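Local coordinates for beta-galactosidase (Bacillus circulans, PDB 4MAD), which probably hydrolyses terminal non-reducing beta-D-galactose residues from beta-D-galactosides, as a member of glycoside hydrolase family 35, at residues 40-45 / 290-295; 216-221 / 239-244; 327-332 / 343-348; 412-417 / 474-479. One frame throughout, in Å; residues are numbered along the deposited sequence.

Contact 1: 40-45 / 290-295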
loop_
_atom_site.group_PDB
_atom_site.type_symbol
_atom_site.label_atom_id
_atom_site.label_comp_id
_atom_site.label_asym_id
_atom_site.label_seq_id
_atom_site.Cartn_x
_atom_site.Cartn_y
_atom_site.Cartn_z
ATOM N N TYR A 40 -10.648 -2.336 -0.998
ATOM C CA TYR A 40 -10.944 -3.667 -0.526
ATOM C C TYR A 40 -9.679 -4.303 0.056
ATOM O O TYR A 40 -9.747 -5.088 0.931
ATOM C CB TYR A 40 -11.561 -4.558 -1.615
ATOM C CG TYR A 40 -10.763 -4.611 -2.857
ATOM C CD1 TYR A 40 -9.951 -5.664 -3.121
ATOM C CD2 TYR A 40 -10.831 -3.623 -3.751
ATOM C CE1 TYR A 40 -9.168 -5.690 -4.247
ATOM C CE2 TYR A 40 -10.070 -3.646 -4.902
ATOM C CZ TYR A 40 -9.209 -4.681 -5.142
ATOM O OH TYR A 40 -8.452 -4.716 -6.250
ATOM N N PHE A 41 -8.543 -3.921 -0.492
ATOM C CA PHE A 41 -7.282 -4.613 -0.235
ATOM C C PHE A 41 -6.659 -4.180 1.050
ATOM O O PHE A 41 -5.637 -4.664 1.418
ATOM C CB PHE A 41 -6.324 -4.505 -1.387
ATOM C CG PHE A 41 -6.190 -3.127 -1.987
ATOM C CD1 PHE A 41 -5.239 -2.263 -1.524
ATOM C CD2 PHE A 41 -6.999 -2.705 -3.013
ATOM C CE1 PHE A 41 -5.075 -1.084 -2.107
ATOM C CE2 PHE A 41 -6.835 -1.506 -3.555
ATOM C CZ PHE A 41 -5.880 -0.698 -3.094
ATOM N N ARG A 42 -7.330 -3.269 1.711
ATOM C CA ARG A 42 -6.839 -2.712 2.948
ATOM C C ARG A 42 -7.636 -3.075 4.226
ATOM O O ARG A 42 -7.310 -2.635 5.255
ATOM C CB ARG A 42 -6.658 -1.224 2.802
ATOM C CG ARG A 42 -5.404 -0.876 2.057
ATOM C CD ARG A 42 -5.252 0.590 1.750
ATOM N NE ARG A 42 -3.879 1.006 1.607
ATOM C CZ ARG A 42 -3.402 1.815 0.671
ATOM N NH1 ARG A 42 -4.205 2.341 -0.211
ATOM N NH2 ARG A 42 -2.123 2.132 0.677
ATOM N N THR A 43 -8.681 -3.890 4.092
ATOM C CA THR A 43 -9.440 -4.376 5.228
ATOM C C THR A 43 -9.732 -5.867 5.033
ATOM O O THR A 43 -9.988 -6.258 3.981
ATOM C CB THR A 43 -10.714 -3.554 5.396
ATOM O OG1 THR A 43 -10.357 -2.230 5.757
ATOM C CG2 THR A 43 -11.620 -4.178 6.412
ATOM N N VAL A 44 -9.675 -6.661 6.069
ATOM C CA VAL A 44 -9.956 -8.089 5.880
ATOM C C VAL A 44 -11.405 -8.276 5.433
ATOM O O VAL A 44 -12.246 -7.559 5.867
ATOM C CB VAL A 44 -9.734 -8.934 7.171
ATOM C CG1 VAL A 44 -8.275 -9.019 7.496
ATOM C CG2 VAL A 44 -10.526 -8.366 8.316
ATOM N N PRO A 45 -11.693 -9.285 4.621
ATOM C CA PRO A 45 -13.017 -9.415 4.023
ATOM C C PRO A 45 -14.165 -9.585 5.006
ATOM O O PRO A 45 -15.245 -9.140 4.772
ATOM C CB PRO A 45 -12.893 -10.638 3.127
ATOM C CG PRO A 45 -11.608 -11.131 3.285
ATOM C CD PRO A 45 -10.757 -10.210 4.007
ATOM N N GLY A 290 -7.818 1.900 6.681
ATOM C CA GLY A 290 -7.406 0.565 7.032
ATOM C C GLY A 290 -5.921 0.397 7.137
ATOM O O GLY A 290 -5.330 1.237 7.703
ATOM N N THR A 291 -5.372 -0.694 6.588
ATOM C CA THR A 291 -4.020 -1.121 6.825
ATOM C C THR A 291 -3.259 -1.579 5.580
ATOM O O THR A 291 -3.830 -2.237 4.780
ATOM C CB THR A 291 -4.003 -2.274 7.874
ATOM O OG1 THR A 291 -4.969 -2.002 8.906
ATOM C CG2 THR A 291 -2.609 -2.453 8.406
ATOM N N ASN A 292 -1.968 -1.230 5.506
ATOM C CA ASN A 292 -1.013 -1.835 4.593
ATOM C C ASN A 292 -0.445 -3.108 5.241
ATOM O O ASN A 292 0.516 -3.089 5.895
ATOM C CB ASN A 292 0.120 -0.871 4.230
ATOM C CG ASN A 292 -0.395 0.460 3.728
ATOM O OD1 ASN A 292 -1.270 0.505 2.938
ATOM N ND2 ASN A 292 0.230 1.519 4.152
ATOM N N PHE A 293 -1.137 -4.208 5.030
ATOM C CA PHE A 293 -0.727 -5.454 5.604
ATOM C C PHE A 293 0.561 -5.925 4.861
ATOM O O PHE A 293 0.882 -5.435 3.840
ATOM C CB PHE A 293 -1.840 -6.537 5.529
ATOM C CG PHE A 293 -3.056 -6.277 6.404
ATOM C CD1 PHE A 293 -2.984 -6.283 7.765
ATOM C CD2 PHE A 293 -4.283 -6.088 5.843
ATOM C CE1 PHE A 293 -4.074 -6.054 8.499
ATOM C CE2 PHE A 293 -5.343 -5.867 6.606
ATOM C CZ PHE A 293 -5.229 -5.846 7.923
ATOM N N GLY A 294 1.245 -6.891 5.455
ATOM C CA GLY A 294 2.386 -7.498 4.834
ATOM C C GLY A 294 3.429 -6.488 4.425
ATOM O O GLY A 294 3.792 -5.642 5.158
ATOM N N PHE A 295 3.869 -6.639 3.194
ATOM C CA PHE A 295 4.877 -5.811 2.602
ATOM C C PHE A 295 4.233 -4.817 1.608
ATOM O O PHE A 295 4.886 -4.355 0.746
ATOM C CB PHE A 295 5.902 -6.733 1.922
ATOM C CG PHE A 295 6.755 -7.519 2.875
ATOM C CD1 PHE A 295 7.571 -6.896 3.762
ATOM C CD2 PHE A 295 6.772 -8.880 2.864
ATOM C CE1 PHE A 295 8.327 -7.580 4.577
ATOM C CE2 PHE A 295 7.566 -9.551 3.659
ATOM C CZ PHE A 295 8.330 -8.918 4.513
HETATM O O HOH W 1 -3.310 -4.219 2.991
HETATM O O HOH W 2 -7.538 -2.956 8.064
#

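Contact 2: 216-221 / 239-244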
loop_
_atom_site.group_PDB
_atom_site.type_symbol
_atom_site.label_atom_id
_atom_site.label_comp_id
_atom_site.label_asym_id
_atom_site.label_seq_id
_atom_site.Cartn_x
_atom_site.Cartn_y
_atom_site.Cartn_z
ATOM N N GLY A 216 -12.545 14.043 -25.066
ATOM C CA GLY A 216 -13.837 13.427 -24.930
ATOM C C GLY A 216 -14.194 12.930 -23.554
ATOM O O GLY A 216 -15.211 12.364 -23.386
ATOM N N ILE A 217 -13.328 13.162 -22.581
ATOM C CA ILE A 217 -13.475 12.571 -21.265
ATOM C C ILE A 217 -13.617 13.590 -20.109
ATOM O O ILE A 217 -12.828 14.471 -19.992
ATOM C CB ILE A 217 -12.291 11.606 -20.997
ATOM C CG1 ILE A 217 -12.281 10.447 -21.989
ATOM C CG2 ILE A 217 -12.360 11.103 -19.647
ATOM C CD1 ILE A 217 -13.467 9.592 -21.944
ATOM N N PHE A 218 -14.609 13.392 -19.260
ATOM C CA PHE A 218 -14.882 14.239 -18.105
ATOM C C PHE A 218 -13.654 14.268 -17.188
ATOM O O PHE A 218 -13.103 13.275 -16.914
ATOM C CB PHE A 218 -16.082 13.629 -17.374
ATOM C CG PHE A 218 -16.529 14.370 -16.150
ATOM C CD1 PHE A 218 -16.848 15.691 -16.190
ATOM C CD2 PHE A 218 -16.671 13.718 -14.955
ATOM C CE1 PHE A 218 -17.248 16.335 -15.075
ATOM C CE2 PHE A 218 -17.063 14.373 -13.856
ATOM C CZ PHE A 218 -17.347 15.671 -13.917
ATOM N N GLU A 219 -13.309 15.439 -16.695
ATOM C CA GLU A 219 -12.216 15.600 -15.751
ATOM C C GLU A 219 -12.706 16.013 -14.350
ATOM O O GLU A 219 -13.644 16.748 -14.215
ATOM C CB GLU A 219 -11.144 16.570 -16.277
ATOM C CG GLU A 219 -10.022 16.956 -15.356
ATOM C CD GLU A 219 -8.972 15.865 -15.177
ATOM O OE1 GLU A 219 -9.364 14.770 -14.865
ATOM O OE2 GLU A 219 -7.779 16.142 -15.326
ATOM N N THR A 220 -12.021 15.511 -13.344
ATOM C CA THR A 220 -12.283 15.853 -11.960
ATOM C C THR A 220 -10.972 16.337 -11.369
ATOM O O THR A 220 -9.987 16.098 -11.946
ATOM C CB THR A 220 -12.773 14.657 -11.179
ATOM O OG1 THR A 220 -11.849 13.593 -11.243
ATOM C CG2 THR A 220 -14.115 14.190 -11.710
ATOM N N VAL A 221 -10.890 17.009 -10.282
ATOM C CA VAL A 221 -9.678 17.348 -9.567
ATOM C C VAL A 221 -9.634 16.826 -8.134
ATOM O O VAL A 221 -10.666 16.550 -7.558
ATOM C CB VAL A 221 -9.474 18.874 -9.533
ATOM C CG1 VAL A 221 -9.268 19.415 -10.939
ATOM C CG2 VAL A 221 -10.656 19.554 -8.860
ATOM N N PRO A 239 -15.402 24.186 -18.751
ATOM C CA PRO A 239 -16.268 25.227 -18.227
ATOM C C PRO A 239 -17.642 24.806 -17.775
ATOM O O PRO A 239 -18.103 25.358 -16.841
ATOM C CB PRO A 239 -16.342 26.224 -19.387
ATOM C CG PRO A 239 -15.948 25.537 -20.495
ATOM C CD PRO A 239 -14.994 24.481 -20.104
ATOM N N ASN A 240 -18.292 23.888 -18.454
ATOM C CA ASN A 240 -19.705 23.636 -18.189
ATOM C C ASN A 240 -20.126 22.417 -17.359
ATOM O O ASN A 240 -21.144 22.410 -16.743
ATOM C CB ASN A 240 -20.456 23.609 -19.498
ATOM C CG ASN A 240 -20.274 24.859 -20.281
ATOM O OD1 ASN A 240 -20.350 25.916 -19.756
ATOM N ND2 ASN A 240 -19.980 24.724 -21.533
ATOM N N ALA A 241 -19.278 21.410 -17.361
ATOM C CA ALA A 241 -19.537 20.148 -16.754
ATOM C C ALA A 241 -19.553 20.240 -15.233
ATOM O O ALA A 241 -19.059 21.171 -14.693
ATOM C CB ALA A 241 -18.583 19.166 -17.211
ATOM N N PRO A 242 -20.169 19.266 -14.588
ATOM C CA PRO A 242 -20.357 19.319 -13.149
ATOM C C PRO A 242 -19.025 19.285 -12.473
ATOM O O PRO A 242 -18.118 18.758 -13.029
ATOM C CB PRO A 242 -21.106 18.037 -12.836
ATOM C CG PRO A 242 -21.282 17.360 -14.031
ATOM C CD PRO A 242 -20.966 18.192 -15.169
ATOM N N LEU A 243 -18.939 19.835 -11.287
ATOM C CA LEU A 243 -17.680 19.901 -10.567
ATOM C C LEU A 243 -17.536 18.751 -9.587
ATOM O O LEU A 243 -18.371 18.584 -8.785
ATOM C CB LEU A 243 -17.620 21.189 -9.791
ATOM C CG LEU A 243 -17.819 22.512 -10.508
ATOM C CD1 LEU A 243 -17.887 23.682 -9.539
ATOM C CD2 LEU A 243 -16.700 22.700 -11.488
ATOM N N MET A 244 -16.475 17.964 -9.673
ATOM C CA MET A 244 -16.244 16.917 -8.700
ATOM C C MET A 244 -14.813 16.880 -8.143
ATOM O O MET A 244 -13.901 16.899 -8.862
ATOM C CB MET A 244 -16.579 15.550 -9.246
ATOM C CG MET A 244 -16.545 14.523 -8.182
ATOM S SD MET A 244 -17.395 13.078 -8.693
ATOM C CE MET A 244 -17.423 12.162 -7.249
HETATM O O HOH W 3 -15.431 17.793 -12.239
#

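Contact 3: 327-332 / 343-348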
loop_
_atom_site.group_PDB
_atom_site.type_symbol
_atom_site.label_atom_id
_atom_site.label_comp_id
_atom_site.label_asym_id
_atom_site.label_seq_id
_atom_site.Cartn_x
_atom_site.Cartn_y
_atom_site.Cartn_z
ATOM N N GLU A 327 -14.935 11.493 15.577
ATOM C CA GLU A 327 -15.528 12.811 15.619
ATOM C C GLU A 327 -15.724 13.390 14.189
ATOM O O GLU A 327 -16.717 13.981 13.922
ATOM C CB GLU A 327 -14.704 13.755 16.491
ATOM C CG GLU A 327 -14.950 13.563 17.980
ATOM C CD GLU A 327 -13.989 14.338 18.893
ATOM O OE1 GLU A 327 -13.524 15.421 18.542
ATOM O OE2 GLU A 327 -13.698 13.813 19.985
ATOM N N LYS A 328 -14.773 13.142 13.290
ATOM C CA LYS A 328 -14.873 13.601 11.939
ATOM C C LYS A 328 -16.114 13.021 11.281
ATOM O O LYS A 328 -16.840 13.708 10.627
ATOM C CB LYS A 328 -13.669 13.157 11.162
ATOM C CG LYS A 328 -12.863 14.236 10.792
ATOM C CD LYS A 328 -11.860 13.845 9.753
ATOM C CE LYS A 328 -10.548 14.279 10.199
ATOM N NZ LYS A 328 -9.619 13.927 9.165
ATOM N N PHE A 329 -16.392 11.764 11.561
ATOM C CA PHE A 329 -17.525 11.090 10.968
ATOM C C PHE A 329 -18.840 11.801 11.311
ATOM O O PHE A 329 -19.582 12.112 10.448
ATOM C CB PHE A 329 -17.570 9.679 11.516
ATOM C CG PHE A 329 -18.788 8.857 11.125
ATOM C CD1 PHE A 329 -18.715 7.905 10.153
ATOM C CD2 PHE A 329 -19.967 8.993 11.769
ATOM C CE1 PHE A 329 -19.800 7.161 9.828
ATOM C CE2 PHE A 329 -21.040 8.215 11.424
ATOM C CZ PHE A 329 -20.935 7.312 10.467
ATOM N N TYR A 330 -19.051 12.097 12.578
ATOM C CA TYR A 330 -20.253 12.836 12.968
ATOM C C TYR A 330 -20.313 14.237 12.368
ATOM O O TYR A 330 -21.327 14.716 12.003
ATOM C CB TYR A 330 -20.401 12.861 14.476
ATOM C CG TYR A 330 -20.706 11.503 15.032
ATOM C CD1 TYR A 330 -21.920 10.897 14.799
ATOM C CD2 TYR A 330 -19.787 10.812 15.742
ATOM C CE1 TYR A 330 -22.203 9.669 15.299
ATOM C CE2 TYR A 330 -20.058 9.618 16.242
ATOM C CZ TYR A 330 -21.259 9.031 16.021
ATOM O OH TYR A 330 -21.463 7.816 16.539
ATOM N N ALA A 331 -19.175 14.881 12.318
ATOM C CA ALA A 331 -19.088 16.223 11.822
ATOM C C ALA A 331 -19.485 16.315 10.338
ATOM O O ALA A 331 -20.209 17.199 9.948
ATOM C CB ALA A 331 -17.716 16.754 12.020
ATOM N N VAL A 332 -18.962 15.388 9.559
ATOM C CA VAL A 332 -19.271 15.209 8.171
ATOM C C VAL A 332 -20.737 14.807 7.920
ATOM O O VAL A 332 -21.372 15.291 7.048
ATOM C CB VAL A 332 -18.321 14.177 7.542
ATOM C CG1 VAL A 332 -18.794 13.725 6.246
ATOM C CG2 VAL A 332 -16.975 14.719 7.443
ATOM N N PRO A 343 -31.733 9.319 6.583
ATOM C CA PRO A 343 -32.409 8.537 7.583
ATOM C C PRO A 343 -31.797 8.672 8.954
ATOM O O PRO A 343 -30.719 9.142 9.102
ATOM C CB PRO A 343 -32.178 7.125 7.104
ATOM C CG PRO A 343 -31.788 7.219 5.738
ATOM C CD PRO A 343 -31.153 8.474 5.546
ATOM N N GLU A 344 -32.492 8.222 9.960
ATOM C CA GLU A 344 -31.963 8.278 11.276
ATOM C C GLU A 344 -30.715 7.454 11.240
ATOM O O GLU A 344 -30.642 6.491 10.549
ATOM C CB GLU A 344 -32.911 7.664 12.262
ATOM C CG GLU A 344 -32.816 8.268 13.609
ATOM C CD GLU A 344 -33.526 7.488 14.713
ATOM O OE1 GLU A 344 -33.733 6.258 14.583
ATOM O OE2 GLU A 344 -33.859 8.124 15.725
ATOM N N LEU A 345 -29.716 7.900 11.966
ATOM C CA LEU A 345 -28.453 7.216 11.975
ATOM C C LEU A 345 -28.630 5.917 12.693
ATOM O O LEU A 345 -29.171 5.876 13.762
ATOM C CB LEU A 345 -27.421 8.078 12.679
ATOM C CG LEU A 345 -26.003 7.624 12.913
ATOM C CD1 LEU A 345 -25.328 7.497 11.636
ATOM C CD2 LEU A 345 -25.357 8.665 13.734
ATOM N N ASN A 346 -28.181 4.853 12.068
ATOM C CA ASN A 346 -28.224 3.538 12.646
ATOM C C ASN A 346 -26.907 2.821 12.379
ATOM O O ASN A 346 -26.612 2.472 11.272
ATOM C CB ASN A 346 -29.401 2.819 12.014
ATOM C CG ASN A 346 -29.527 1.400 12.426
ATOM O OD1 ASN A 346 -29.484 1.060 13.580
ATOM N ND2 ASN A 346 -29.729 0.567 11.462
ATOM N N LEU A 347 -26.099 2.658 13.400
ATOM C CA LEU A 347 -24.832 2.016 13.215
ATOM C C LEU A 347 -24.878 0.565 13.646
ATOM O O LEU A 347 -25.606 0.211 14.492
ATOM C CB LEU A 347 -23.747 2.743 13.978
ATOM C CG LEU A 347 -23.293 4.118 13.513
ATOM C CD1 LEU A 347 -22.601 4.869 14.550
ATOM C CD2 LEU A 347 -22.464 4.028 12.296
ATOM N N PRO A 348 -23.981 -0.226 13.109
ATOM C CA PRO A 348 -23.776 -1.568 13.593
ATOM C C PRO A 348 -23.256 -1.527 15.011
ATOM O O PRO A 348 -22.749 -0.543 15.417
ATOM C CB PRO A 348 -22.666 -2.079 12.697
ATOM C CG PRO A 348 -22.670 -1.271 11.571
ATOM C CD PRO A 348 -23.136 0.047 11.947
#

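Contact 4: 412-417 / 474-479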
loop_
_atom_site.group_PDB
_atom_site.type_symbol
_atom_site.label_atom_id
_atom_site.label_comp_id
_atom_site.label_asym_id
_atom_site.label_seq_id
_atom_site.Cartn_x
_atom_site.Cartn_y
_atom_site.Cartn_z
ATOM N N THR A 412 31.347 -0.527 -0.571
ATOM C CA THR A 412 30.255 0.267 -1.076
ATOM C C THR A 412 29.220 -0.621 -1.729
ATOM O O THR A 412 29.554 -1.476 -2.491
ATOM C CB THR A 412 30.737 1.314 -2.092
ATOM O OG1 THR A 412 31.690 2.167 -1.468
ATOM C CG2 THR A 412 29.574 2.127 -2.618
ATOM N N VAL A 413 27.980 -0.379 -1.377
ATOM C CA VAL A 413 26.883 -1.039 -2.026
ATOM C C VAL A 413 26.250 -0.086 -3.031
ATOM O O VAL A 413 25.758 0.932 -2.670
ATOM C CB VAL A 413 25.801 -1.482 -1.058
ATOM C CG1 VAL A 413 24.779 -2.222 -1.762
ATOM C CG2 VAL A 413 26.343 -2.317 0.018
ATOM N N GLN A 414 26.287 -0.497 -4.278
ATOM C CA GLN A 414 25.888 0.315 -5.381
ATOM C C GLN A 414 24.725 -0.275 -6.154
ATOM O O GLN A 414 24.944 -1.088 -6.995
ATOM C CB GLN A 414 27.085 0.447 -6.347
ATOM C CG GLN A 414 26.898 1.283 -7.543
ATOM C CD GLN A 414 28.194 1.445 -8.352
ATOM O OE1 GLN A 414 29.212 1.543 -7.799
ATOM N NE2 GLN A 414 28.097 1.495 -9.629
ATOM N N ASP A 415 23.521 0.218 -5.936
ATOM C CA ASP A 415 23.102 1.007 -4.807
ATOM C C ASP A 415 22.208 0.160 -3.875
ATOM O O ASP A 415 21.724 -0.837 -4.259
ATOM C CB ASP A 415 22.251 2.169 -5.275
ATOM C CG ASP A 415 23.043 3.293 -5.918
ATOM O OD1 ASP A 415 24.176 3.518 -5.572
ATOM O OD2 ASP A 415 22.508 3.984 -6.761
ATOM N N ILE A 416 22.009 0.611 -2.660
ATOM C CA ILE A 416 21.233 -0.152 -1.723
ATOM C C ILE A 416 19.764 0.319 -1.673
ATOM O O ILE A 416 19.500 1.395 -1.346
ATOM C CB ILE A 416 21.845 -0.132 -0.337
ATOM C CG1 ILE A 416 21.060 -1.013 0.614
ATOM C CG2 ILE A 416 21.960 1.234 0.173
ATOM C CD1 ILE A 416 21.294 -2.403 0.448
ATOM N N HIS A 417 18.847 -0.574 -2.036
ATOM C CA HIS A 417 17.454 -0.275 -2.100
ATOM C C HIS A 417 16.710 -1.296 -1.251
ATOM O O HIS A 417 16.321 -2.310 -1.765
ATOM C CB HIS A 417 16.973 -0.363 -3.547
ATOM C CG HIS A 417 17.358 0.799 -4.398
ATOM N ND1 HIS A 417 16.904 0.961 -5.682
ATOM C CD2 HIS A 417 18.122 1.876 -4.136
ATOM C CE1 HIS A 417 17.363 2.089 -6.167
ATOM N NE2 HIS A 417 18.125 2.650 -5.259
ATOM N N ILE A 474 20.135 -4.969 -4.360
ATOM C CA ILE A 474 21.341 -4.287 -4.756
ATOM C C ILE A 474 21.204 -4.092 -6.247
ATOM O O ILE A 474 21.081 -5.019 -6.964
ATOM C CB ILE A 474 22.553 -5.143 -4.409
ATOM C CG1 ILE A 474 22.658 -5.247 -2.914
ATOM C CG2 ILE A 474 23.769 -4.581 -4.969
ATOM C CD1 ILE A 474 23.489 -6.228 -2.435
ATOM N N THR A 475 21.122 -2.850 -6.660
ATOM C CA THR A 475 20.920 -2.526 -8.048
ATOM C C THR A 475 22.031 -2.862 -9.039
ATOM O O THR A 475 21.751 -3.349 -10.079
ATOM C CB THR A 475 20.506 -1.071 -8.219
ATOM O OG1 THR A 475 21.524 -0.233 -7.728
ATOM C CG2 THR A 475 19.258 -0.834 -7.463
ATOM N N GLU A 476 23.280 -2.561 -8.707
ATOM C CA GLU A 476 24.382 -2.780 -9.632
ATOM C C GLU A 476 25.513 -3.701 -9.165
ATOM O O GLU A 476 25.993 -4.524 -9.894
ATOM C CB GLU A 476 24.986 -1.430 -9.970
ATOM C CG GLU A 476 24.089 -0.522 -10.742
ATOM C CD GLU A 476 24.610 0.906 -10.884
ATOM O OE1 GLU A 476 25.769 1.106 -11.211
ATOM O OE2 GLU A 476 23.833 1.802 -10.628
ATOM N N GLY A 477 26.000 -3.436 -7.979
ATOM C CA GLY A 477 27.172 -4.128 -7.493
ATOM C C GLY A 477 27.515 -3.861 -6.047
ATOM O O GLY A 477 26.946 -2.994 -5.432
ATOM N N VAL A 478 28.472 -4.625 -5.545
ATOM C CA VAL A 478 29.109 -4.374 -4.267
ATOM C C VAL A 478 30.615 -4.314 -4.462
ATOM O O VAL A 478 31.146 -5.117 -5.122
ATOM C CB VAL A 478 28.788 -5.462 -3.279
ATOM C CG1 VAL A 478 29.379 -5.180 -1.976
ATOM C CG2 VAL A 478 27.311 -5.674 -3.173
ATOM N N ARG A 479 31.269 -3.328 -3.906
ATOM C CA ARG A 479 32.691 -3.207 -4.149
ATOM C C ARG A 479 33.502 -2.856 -2.927
ATOM O O ARG A 479 33.011 -2.251 -2.037
ATOM C CB ARG A 479 32.986 -2.226 -5.264
ATOM C CG ARG A 479 32.512 -0.876 -5.054
ATOM C CD ARG A 479 32.541 -0.061 -6.341
ATOM N NE ARG A 479 31.662 1.086 -6.352
ATOM C CZ ARG A 479 31.952 2.285 -5.879
ATOM N NH1 ARG A 479 33.101 2.548 -5.312
ATOM N NH2 ARG A 479 31.082 3.243 -5.963
#

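Contact 1: 40-45 / 290-295
Arg42 runs alongside Asn292, joining the loop after barrel strand 34-38 to the loop after strand 281-284. With CG beside the backbone N (chi1 -78°), Arg42 first follows the opposite main chain, its CB 3.6 Å and its CG 3.4 Å from Thr291 O. The extended chain carries CD past this carbonyl to within 4.2 Å of Asn292 OD1. There the guanidinium grips one oxygen side-on: Arg42 NE and Arg42 NH2 each donate a hydrogen bond to Asn292 OD1, at 3.0 and 2.9 Å. That oxygen sits in the guanidinium plane, although the two flat groups are turned 52° apart. Arg42 NH2 also donates to Ala111 O, Tyr313 makes a cation-pi contact with the group, and Asn292 ND2 is held by Ile310 O, which fixes the rotation of the amide. A leucine in place of Arg42 would probably leave the buried Asn292 OD1 without these two donors and Ala111 O without its NH2 partner.

On the backbone, Thr291 N donates to Arg42 O (3.0 Å) on a lone pair, and one water bridges Arg42 O to Thr291 OG1, which also bonds Glu321. Gly290 suits its place, since a beta carbon there would clash with Arg42 O. The contact is thus mainly polar, consistent with two loops kept in place near the active site, the Arg42 side chain about 10 Å from that of Glu247, the predicted nucleophile.

Contact 2: 216-221 / 239-244
Phe218 has its CG trans to the backbone N (chi1 -180°), which sends the ring out to Ala241 and Pro242, while Thr220, at chi1 57°, turns CG2 to Met244 and OG1 to Thr200 O. The ring presents its edge: Phe218 CE1 is 3.3 Å from Pro242 O, which lies in the ring plane, and 3.8 Å from Ala241 CB. Such an edge carries the weakly positive C-H groups, so it suits a carbonyl oxygen as well as a methyl group. An alanine at Phe218 would probably open a gap beside Ala241 and Pro242 and take away a ring that also meets Tyr20.

Farther along, Thr220 CG2 packs against Met244 CB at 3.7 Å. Here the backbones approach as neighbouring parallel strands of the TIM barrel, 218-223 and 244-249, joined by a beta-alpha-beta crossover through helix 227-237. Val221 N makes a weak bond to Met244 O (3.3 Å). Where the chains diverge, a water fills in: it donates to Glu219 O and Pro242 O and accepts from Met244 N. Direct pairing therefore begins only at this end of the contact; a water links the two chains in between, and an aromatic edge packs at the wider end.

Contact 3: 327-332 / 343-348
Phe329 and Tyr330, consecutive residues of helix 327-339, meet Leu345 and Leu347 of the chain that runs back past the helix. The backbones stay well apart, with Tyr330 CA and Leu345 CA 10.0 Å from each other, so long side chains must span the distance. On the inner side Phe329 is buried. With its CG opposite the backbone N (chi1 173°), it points at the returning segment; Phe329 and Leu347 pass each other heading opposite ways, with Phe329 CZ 4.1 Å from Leu347 CD2. Leu345 CD1 stands at the edge of the same ring, near its plane. A purely apolar ring suits this covered position.

The outer side is more open to solvent, yet its atoms come closer. Leu345 crosses Tyr330 at about a right angle, placing Leu345 CD2 3.7 Å from Tyr330 CE1 at the ring edge, in plane. Tyr330 OH lies 3.7 Å from Leu347 CD1. One face of the tyrosine ring is covered from within its own helix by Phe329 CD2, 4.0 Å above the centre. Tyrosine fits such a margin because its ring can pack on leucine while its hydroxyl tolerates water.

No hydrogen bond crosses between the two segments; van der Waals contact alone joins them. Helix 48-58 flanks both, Phe329 resting on Cys58 and Leu345 on Ala57, and the returning chain then leads on to strand 357-366, beyond the barrel domain.

Contact 4: 412-417 / 474-479
Thr412 and Gln414 pair with Arg479 and Gly477 in an antiparallel sheet of the first all-beta domain, interrupted by a classic beta bulge in which Glu476 and Gly477 both face Gln414. Gln414 O accepts from the backbone N of both bulge residues. The Gln414 side chain, fully extended, crosses Arg479 obliquely with amide and guanidinium planes 79° apart. Arg479 grips it side-on through two nitrogens, NE lying 2.9 Å and NH2 3.1 Å from Gln414 OE1. The other end of the amide turns to Glu476: Gln414 NE2 lies 2.8 Å from Glu476 OE1, approaching from above a carboxylate set at 90° to the amide. Glutamine suits this place because it both accepts from the cation and donates to the anion. Thr412 CG2 lies over one face of the guanidinium.

On the other side of the sheet Val413 and Ile474 cross at about a right angle, Val413 CG1 3.9 Å from Ile474 CG1. At the bulge itself the Gln414-Asp415 peptide is cis. Thr475 CG2 makes a CH-pi contact over the face of the His417 ring, 3.8 Å from its centroid, while His417 ND1 bonds Tyr471 O. Thr475 OG1 receives the Asp415 N-H in a nearly straight bond, 2.7 Å from Asp415 N.

How the contacts relate
From the N terminus, the chain leaves the first barrel strand into 40-45 and meets 290-295 only after completing the barrel, so contact 1 closes a loop across nearly the whole catalytic domain. Contact 2 lies within that span and closes a short local one, between the sixth and seventh strands; its nearest atoms stay about 17 Å from contact 1. Contact 3 follows in series, where the chain turns back along helix 327-339 on its way out of the barrel. Contact 4 comes last, in another domain, pairing strands 409-417 and 473-480. None of the loops cross. Contacts 3 and 4 lie on opposite sides of the chain's centre, their own centres 52 Å apart.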